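Local coordinates for putative peptide ABC-transport system periplasmic peptide-binding protein (Campylobacter jejuni, PDB 4OEV) that binds nickel(II), here together with oxalate, outside the cytoplasm and probably delivers it to an ABC-type importer, at residues D389-F392 with H393-V397; G349-Q352 with S353-K357. All blocks are in the same frame, centred on the assembly; numbering follows the deposited sequence.

Contact 1. Residues D389-F392 with H393-V397; sequences DPDF and HTFRV
F392 offers its carbonyl oxygen to the side chain of R396, four residues further on, in place of a regular helical backbone bond. NH1 of R396 donates to F392 O over 3.1 Å, bent to 144° at the hydrogen and arriving from somewhat outside the guanidinium plane. The arginine reaches back because its chain folds at the third torsion, which brings NH1 to F392 O and NE to a water. This water bridges the same groups: it accepts from R396 N and, at 2.9 Å, from R396 NE, in the plane of the guanidinium, and probably donates to F392 O. Outside the turn, NH2 of R396 is bonded to S99 O and the group makes a cation-pi contact with W411.

D391 contributes both its carbonyl and its carboxylate. Its O accepts from two donors, F395 N at 3.0 Å and T394 N at 3.1 Å, the second lying off the carbonyl plane. Before it, D389 to F392 form a type I beta turn overlaid by an Asx turn, D389 OD1 accepting from D391 N at 3.0 Å; the two together lead the chain into helix 395-398 of this solute-binding fold. The D391 carboxylate runs alongside F395, with OD1 3.4 Å from F395 CB and the carboxylate and ring planes inclined by 49°. Y126 and R429 hold its oxygens, and R429 also lies against the F395 ring.

H393 tucks CD2 to 3.3 Å from F392 O, while its ring nitrogens bond to D25 and G385. T394 binds back to the turn: OG1, set between its own backbone N and carbonyl carbon (chi1 56°), donates to P390 O at 2.8 Å, and a second water links that same oxygen to H393 N.

Contact 2. Residues G349-Q352 with S353-K357; sequences GILQ and SEFRK
Backbone hydrogen bonds of the alpha-helical i to i+4 kind tie G349-Q352 to S353-R356. I350 O receives E354 N and L351 O receives F355 N, each at 2.8 Å. The flanking pairs are S353 N to G349 O at 3.1 Å and R356 N to Q352 O at 3.0 Å.

Apolar contact follows the same spacing. L351 CB lies 4.0 Å from CE2 of F355, and the F355 ring swings back over the preceding turn because its CG stands anti to the carbonyl carbon (chi1 -64°). I350 and E354 run side by side, CG2 of the isoleucine meeting CG of the glutamate at 4.1 Å. A separate contact, between a carbonyl and a ring face, arises from the same placing of F355: one face of its ring lies over L351 O, which sits 3.1 Å above the ring plane, displaced toward the rim.

Among the charged and polar groups, E354 folds at its second torsion (chi2 -61°), and OE1 takes a weak bond from K357 NZ at 3.2 Å, a salt bridge between residues three apart. Its other oxygen, OE2, accepts from D267 N. Q352 extends in a different direction, its NE2 donating to S362 O.

Helix 342-357 is the crossover helix of a beta-alpha-beta unit, between the parallel strands 329-338 and 361-367. Q352 and F355 touch strand 361-367, while L351 and F355 also pack on L244 of strand 241-246 and on strand 454-467, joining the helix to the neighbouring six-stranded antiparallel sheet.

Contact 2 comes first along the chain, within helix 342-357; the chain then runs through strands 361-367 and 379-384 before contact 1 opens at D389. Their centres are 30 Å apart and their nearest atoms about 16 Å, with no direct touch. Contact 1 is buried near the middle of the molecule, with H393 about 7 Å from the bound oxalate, measured from its side chain. Contact 2 lies further out and is partly exposed. Strand 379-384, which carries part of the oxalate pocket, pairs with strand 241-246, on which L351 and F355 pack, so the same antiparallel sheet carries the strand leading to contact 1 and a strand on which contact 2 packs.

Contact 1. Residues D389-F392 with H393-V397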
ATOM      1  N   ASP A 389       8.155  -7.789   0.926  1.00 32.82           N
ATOM      2  CA  ASP A 389       7.760  -9.173   1.176  1.00 34.92           C
ATOM      3  C   ASP A 389       6.271  -9.442   0.896  1.00 33.19           C
ATOM      4  O   ASP A 389       5.374  -8.624   1.232  1.00 36.38           O
ATOM      5  CB  ASP A 389       8.115  -9.571   2.633  1.00 35.30           C
ATOM      6  CG  ASP A 389       8.012 -11.055   2.851  1.00 36.72           C
ATOM      7  OD1 ASP A 389       6.872 -11.554   3.063  1.00 38.16           O
ATOM      8  OD2 ASP A 389       9.065 -11.738   2.724  1.00 39.98           O
ATOM      9  N   PRO A 390       5.982 -10.571   0.237  1.00 32.92           N
ATOM     10  CA  PRO A 390       4.582 -10.864  -0.132  1.00 33.33           C
ATOM     11  C   PRO A 390       3.586 -10.893   1.024  1.00 34.11           C
ATOM     12  O   PRO A 390       2.381 -10.823   0.768  1.00 32.22           O
ATOM     13  CB  PRO A 390       4.669 -12.250  -0.767  1.00 34.61           C
ATOM     14  CG  PRO A 390       6.008 -12.827  -0.305  1.00 36.80           C
ATOM     15  CD  PRO A 390       6.908 -11.601  -0.279  1.00 37.01           C
ATOM     16  N   ASP A 391       4.060 -11.020   2.260  1.00 33.75           N
ATOM     17  CA  ASP A 391       3.187 -10.988   3.428  1.00 32.59           C
ATOM     18  C   ASP A 391       2.494  -9.651   3.609  1.00 33.58           C
ATOM     19  O   ASP A 391       1.353  -9.609   4.074  1.00 27.60           O
ATOM     20  CB  ASP A 391       4.015 -11.313   4.712  1.00 47.11           C
ATOM     21  CG  ASP A 391       3.133 -11.414   6.000  1.00 37.28           C
ATOM     22  OD1 ASP A 391       2.167 -12.204   6.026  1.00 33.16           O
ATOM     23  OD2 ASP A 391       3.410 -10.706   6.996  1.00 39.52           O
ATOM     24  N   PHE A 392       3.169  -8.541   3.256  1.00 33.64           N
ATOM     25  CA  PHE A 392       2.717  -7.217   3.763  1.00 33.26           C
ATOM     26  C   PHE A 392       1.359  -6.701   3.246  1.00 30.58           C
ATOM     27  O   PHE A 392       0.574  -6.060   4.007  1.00 25.66           O
ATOM     28  CB  PHE A 392       3.809  -6.170   3.469  1.00 31.45           C
ATOM     29  CG  PHE A 392       5.032  -6.339   4.318  1.00 34.53           C
ATOM     30  CD1 PHE A 392       4.957  -6.999   5.515  1.00 37.41           C
ATOM     31  CD2 PHE A 392       6.279  -5.900   3.869  1.00 35.37           C
ATOM     32  CE1 PHE A 392       6.120  -7.187   6.317  1.00 38.79           C
ATOM     33  CE2 PHE A 392       7.422  -6.087   4.657  1.00 39.59           C
ATOM     34  CZ  PHE A 392       7.338  -6.735   5.878  1.00 37.85           C
ATOM     35  N   HIS A 393       1.037  -6.933   1.975  1.00 30.33           N
ATOM     36  CA  HIS A 393      -0.332  -6.559   1.591  1.00 28.19           C
ATOM     37  C   HIS A 393      -1.190  -7.813   1.357  1.00 26.28           C
ATOM     38  O   HIS A 393      -2.148  -7.808   0.607  1.00 26.62           O
ATOM     39  CB  HIS A 393      -0.323  -5.636   0.362  1.00 27.79           C
ATOM     40  CG  HIS A 393       0.116  -4.240   0.693  1.00 30.80           C
ATOM     41  ND1 HIS A 393      -0.317  -3.128   0.005  1.00 32.10           N
ATOM     42  CD2 HIS A 393       0.909  -3.777   1.694  1.00 30.90           C
ATOM     43  CE1 HIS A 393       0.237  -2.046   0.526  1.00 32.16           C
ATOM     44  NE2 HIS A 393       0.958  -2.407   1.577  1.00 30.13           N
ATOM     45  N   THR A 394      -0.880  -8.902   2.037  1.00 26.76           N
ATOM     46  CA  THR A 394      -1.797 -10.014   1.895  1.00 25.23           C
ATOM     47  C   THR A 394      -2.378 -10.386   3.214  1.00 27.30           C
ATOM     48  O   THR A 394      -3.598 -10.617   3.299  1.00 26.29           O
ATOM     49  CB  THR A 394      -1.155 -11.302   1.237  1.00 29.06           C
ATOM     50  OG1 THR A 394      -0.006 -11.696   1.983  1.00 29.67           O
ATOM     51  CG2 THR A 394      -0.752 -11.082  -0.223  1.00 27.12           C
ATOM     52  N   PHE A 395      -1.553 -10.426   4.274  1.00 27.62           N
ATOM     53  CA  PHE A 395      -2.105 -10.828   5.549  1.00 25.06           C
ATOM     54  C   PHE A 395      -3.210  -9.862   6.073  1.00 28.03           C
ATOM     55  O   PHE A 395      -4.352 -10.301   6.407  1.00 29.77           O
ATOM     56  CB  PHE A 395      -0.987 -10.989   6.596  1.00 24.19           C
ATOM     57  CG  PHE A 395      -1.423 -11.764   7.848  1.00 25.07           C
ATOM     58  CD1 PHE A 395      -1.388 -13.139   7.854  1.00 26.10           C
ATOM     59  CD2 PHE A 395      -1.895 -11.091   8.986  1.00 28.02           C
ATOM     60  CE1 PHE A 395      -1.787 -13.878   9.028  1.00 29.24           C
ATOM     61  CE2 PHE A 395      -2.325 -11.806  10.150  1.00 31.17           C
ATOM     62  CZ  PHE A 395      -2.271 -13.191  10.160  1.00 30.55           C
ATOM     63  N   ARG A 396      -2.943  -8.569   6.109  1.00 24.69           N
ATOM     64  CA  ARG A 396      -3.971  -7.657   6.657  1.00 22.84           C
ATOM     65  C   ARG A 396      -5.155  -7.536   5.695  1.00 23.69           C
ATOM     66  O   ARG A 396      -6.200  -6.991   6.090  1.00 24.02           O
ATOM     67  CB  ARG A 396      -3.415  -6.243   6.894  1.00 21.70           C
ATOM     68  CG  ARG A 396      -2.556  -6.196   8.184  1.00 23.87           C
ATOM     69  CD  ARG A 396      -1.705  -4.915   8.270  1.00 25.61           C
ATOM     70  NE  ARG A 396      -0.578  -5.012   7.344  1.00 31.08           N
ATOM     71  CZ  ARG A 396       0.407  -4.107   7.248  1.00 31.12           C
ATOM     72  NH1 ARG A 396       1.396  -4.313   6.395  1.00 29.62           N
ATOM     73  NH2 ARG A 396       0.413  -3.019   8.002  1.00 31.88           N
ATOM     74  N   VAL A 397      -4.957  -7.984   4.460  1.00 21.46           N
ATOM     75  CA  VAL A 397      -6.027  -7.750   3.421  1.00 22.89           C
ATOM     76  C   VAL A 397      -7.041  -8.906   3.286  1.00 26.82           C
ATOM     77  O   VAL A 397      -8.249  -8.651   3.105  1.00 27.07           O
ATOM     78  CB  VAL A 397      -5.375  -7.460   2.056  1.00 23.23           C
ATOM     79  CG1 VAL A 397      -6.438  -7.398   0.855  1.00 24.39           C
ATOM     80  CG2 VAL A 397      -4.626  -6.163   2.104  1.00 25.82           C
TER
HETATM   81  O   HOH W   1       1.723  -8.415  -0.352  1.00 30.17           O
HETATM   82  O   HOH W   2      -0.218  -7.637   6.242  1.00 28.96           O

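Contact 2. Residues G349-Q352 with S353-K357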
ATOM      1  N   GLY A 349     -17.539   2.770 -13.939  1.00 32.11           N
ATOM      2  CA  GLY A 349     -18.389   2.929 -15.122  1.00 35.77           C
ATOM      3  C   GLY A 349     -18.314   1.759 -16.092  1.00 37.54           C
ATOM      4  O   GLY A 349     -19.344   1.317 -16.623  1.00 41.52           O
ATOM      5  N   ILE A 350     -17.119   1.242 -16.331  1.00 34.18           N
ATOM      6  CA  ILE A 350     -16.918   0.136 -17.247  1.00 35.17           C
ATOM      7  C   ILE A 350     -17.523  -1.151 -16.662  1.00 34.74           C
ATOM      8  O   ILE A 350     -18.276  -1.869 -17.362  1.00 34.05           O
ATOM      9  CB  ILE A 350     -15.427  -0.041 -17.569  1.00 35.89           C
ATOM     10  CG1 ILE A 350     -14.950   1.154 -18.397  1.00 40.53           C
ATOM     11  CG2 ILE A 350     -15.202  -1.300 -18.396  1.00 36.25           C
ATOM     12  CD1 ILE A 350     -13.446   1.184 -18.608  1.00 43.33           C
ATOM     13  N   LEU A 351     -17.286  -1.397 -15.371  1.00 36.25           N
ATOM     14  CA  LEU A 351     -17.884  -2.569 -14.713  1.00 35.00           C
ATOM     15  C   LEU A 351     -19.424  -2.557 -14.840  1.00 33.39           C
ATOM     16  O   LEU A 351     -20.030  -3.563 -15.209  1.00 30.01           O
ATOM     17  CB  LEU A 351     -17.481  -2.626 -13.236  1.00 31.26           C
ATOM     18  CG  LEU A 351     -16.003  -2.837 -12.978  1.00 32.33           C
ATOM     19  CD1 LEU A 351     -15.750  -2.826 -11.456  1.00 33.90           C
ATOM     20  CD2 LEU A 351     -15.477  -4.137 -13.584  1.00 30.06           C
ATOM     21  N   GLN A 352     -20.035  -1.398 -14.572  1.00 33.65           N
ATOM     22  CA  GLN A 352     -21.483  -1.249 -14.664  1.00 37.65           C
ATOM     23  C   GLN A 352     -21.973  -1.594 -16.071  1.00 39.27           C
ATOM     24  O   GLN A 352     -22.954  -2.280 -16.238  1.00 36.07           O
ATOM     25  CB  GLN A 352     -21.906   0.167 -14.280  1.00 38.19           C
ATOM     26  CG  GLN A 352     -23.428   0.450 -14.477  1.00 38.80           C
ATOM     27  CD  GLN A 352     -23.738   1.920 -14.251  1.00 41.35           C
ATOM     28  OE1 GLN A 352     -23.095   2.800 -14.852  1.00 43.46           O
ATOM     29  NE2 GLN A 352     -24.690   2.203 -13.369  1.00 39.10           N
ATOM     30  N   SER A 353     -21.230  -1.145 -17.075  1.00 40.35           N
ATOM     31  CA  SER A 353     -21.488  -1.469 -18.460  1.00 41.28           C
ATOM     32  C   SER A 353     -21.368  -2.969 -18.760  1.00 40.84           C
ATOM     33  O   SER A 353     -22.249  -3.556 -19.410  1.00 42.69           O
ATOM     34  CB  SER A 353     -20.504  -0.692 -19.373  1.00 40.93           C
ATOM     35  OG  SER A 353     -20.670  -1.241 -20.668  1.00 46.79           O
ATOM     36  N   GLU A 354     -20.283  -3.584 -18.288  1.00 38.15           N
ATOM     37  CA  GLU A 354     -20.011  -5.019 -18.470  1.00 35.06           C
ATOM     38  C   GLU A 354     -21.104  -5.873 -17.825  1.00 34.47           C
ATOM     39  O   GLU A 354     -21.587  -6.855 -18.420  1.00 37.23           O
ATOM     40  CB  GLU A 354     -18.619  -5.379 -17.856  1.00 33.73           C
ATOM     41  CG  GLU A 354     -17.427  -4.784 -18.631  1.00 38.59           C
ATOM     42  CD  GLU A 354     -17.355  -5.292 -20.080  1.00 47.70           C
ATOM     43  OE1 GLU A 354     -18.178  -4.870 -20.920  1.00 50.88           O
ATOM     44  OE2 GLU A 354     -16.481  -6.119 -20.394  1.00 50.54           O
ATOM     45  N   PHE A 355     -21.534  -5.461 -16.634  1.00 32.85           N
ATOM     46  CA  PHE A 355     -22.549  -6.231 -15.920  1.00 33.41           C
ATOM     47  C   PHE A 355     -23.903  -6.097 -16.592  1.00 36.40           C
ATOM     48  O   PHE A 355     -24.709  -7.032 -16.606  1.00 37.27           O
ATOM     49  CB  PHE A 355     -22.660  -5.766 -14.507  1.00 29.07           C
ATOM     50  CG  PHE A 355     -21.387  -5.989 -13.684  1.00 32.37           C
ATOM     51  CD1 PHE A 355     -20.435  -6.933 -14.052  1.00 32.57           C
ATOM     52  CD2 PHE A 355     -21.162  -5.222 -12.581  1.00 29.25           C
ATOM     53  CE1 PHE A 355     -19.282  -7.135 -13.258  1.00 33.57           C
ATOM     54  CE2 PHE A 355     -19.987  -5.405 -11.773  1.00 33.06           C
ATOM     55  CZ  PHE A 355     -19.066  -6.358 -12.142  1.00 35.12           C
ATOM     56  N   ARG A 356     -24.183  -4.894 -17.059  1.00 39.35           N
ATOM     57  CA  ARG A 356     -25.460  -4.632 -17.731  1.00 40.15           C
ATOM     58  C   ARG A 356     -25.630  -5.557 -18.915  1.00 40.45           C
ATOM     59  O   ARG A 356     -26.751  -6.028 -19.204  1.00 40.94           O
ATOM     60  CB  ARG A 356     -25.545  -3.174 -18.171  1.00 43.64           C
ATOM     61  CG  ARG A 356     -26.806  -2.878 -18.969  1.00 48.77           C
ATOM     62  CD  ARG A 356     -27.025  -1.418 -19.267  1.00 53.84           C
ATOM     63  NE  ARG A 356     -27.692  -1.286 -20.579  1.00 62.52           N
ATOM     64  CZ  ARG A 356     -29.013  -1.400 -20.769  1.00 69.86           C
ATOM     65  NH1 ARG A 356     -29.537  -1.273 -21.995  1.00 72.76           N
ATOM     66  NH2 ARG A 356     -29.821  -1.689 -19.742  1.00 71.94           N
ATOM     67  N   LYS A 357     -24.522  -5.861 -19.589  1.00 38.18           N
ATOM     68  CA  LYS A 357     -24.576  -6.732 -20.757  1.00 40.14           C
ATOM     69  C   LYS A 357     -25.100  -8.149 -20.440  1.00 40.54           C
ATOM     70  O   LYS A 357     -25.681  -8.775 -21.296  1.00 41.92           O
ATOM     71  CB  LYS A 357     -23.202  -6.856 -21.413  1.00 44.19           C
ATOM     72  CG  LYS A 357     -22.719  -5.612 -22.128  1.00 49.90           C
ATOM     73  CD  LYS A 357     -21.441  -5.903 -22.881  1.00 55.54           C
ATOM     74  CE  LYS A 357     -20.696  -4.618 -23.160  1.00 59.90           C
ATOM     75  NZ  LYS A 357     -19.426  -4.848 -23.886  1.00 61.65           N
TER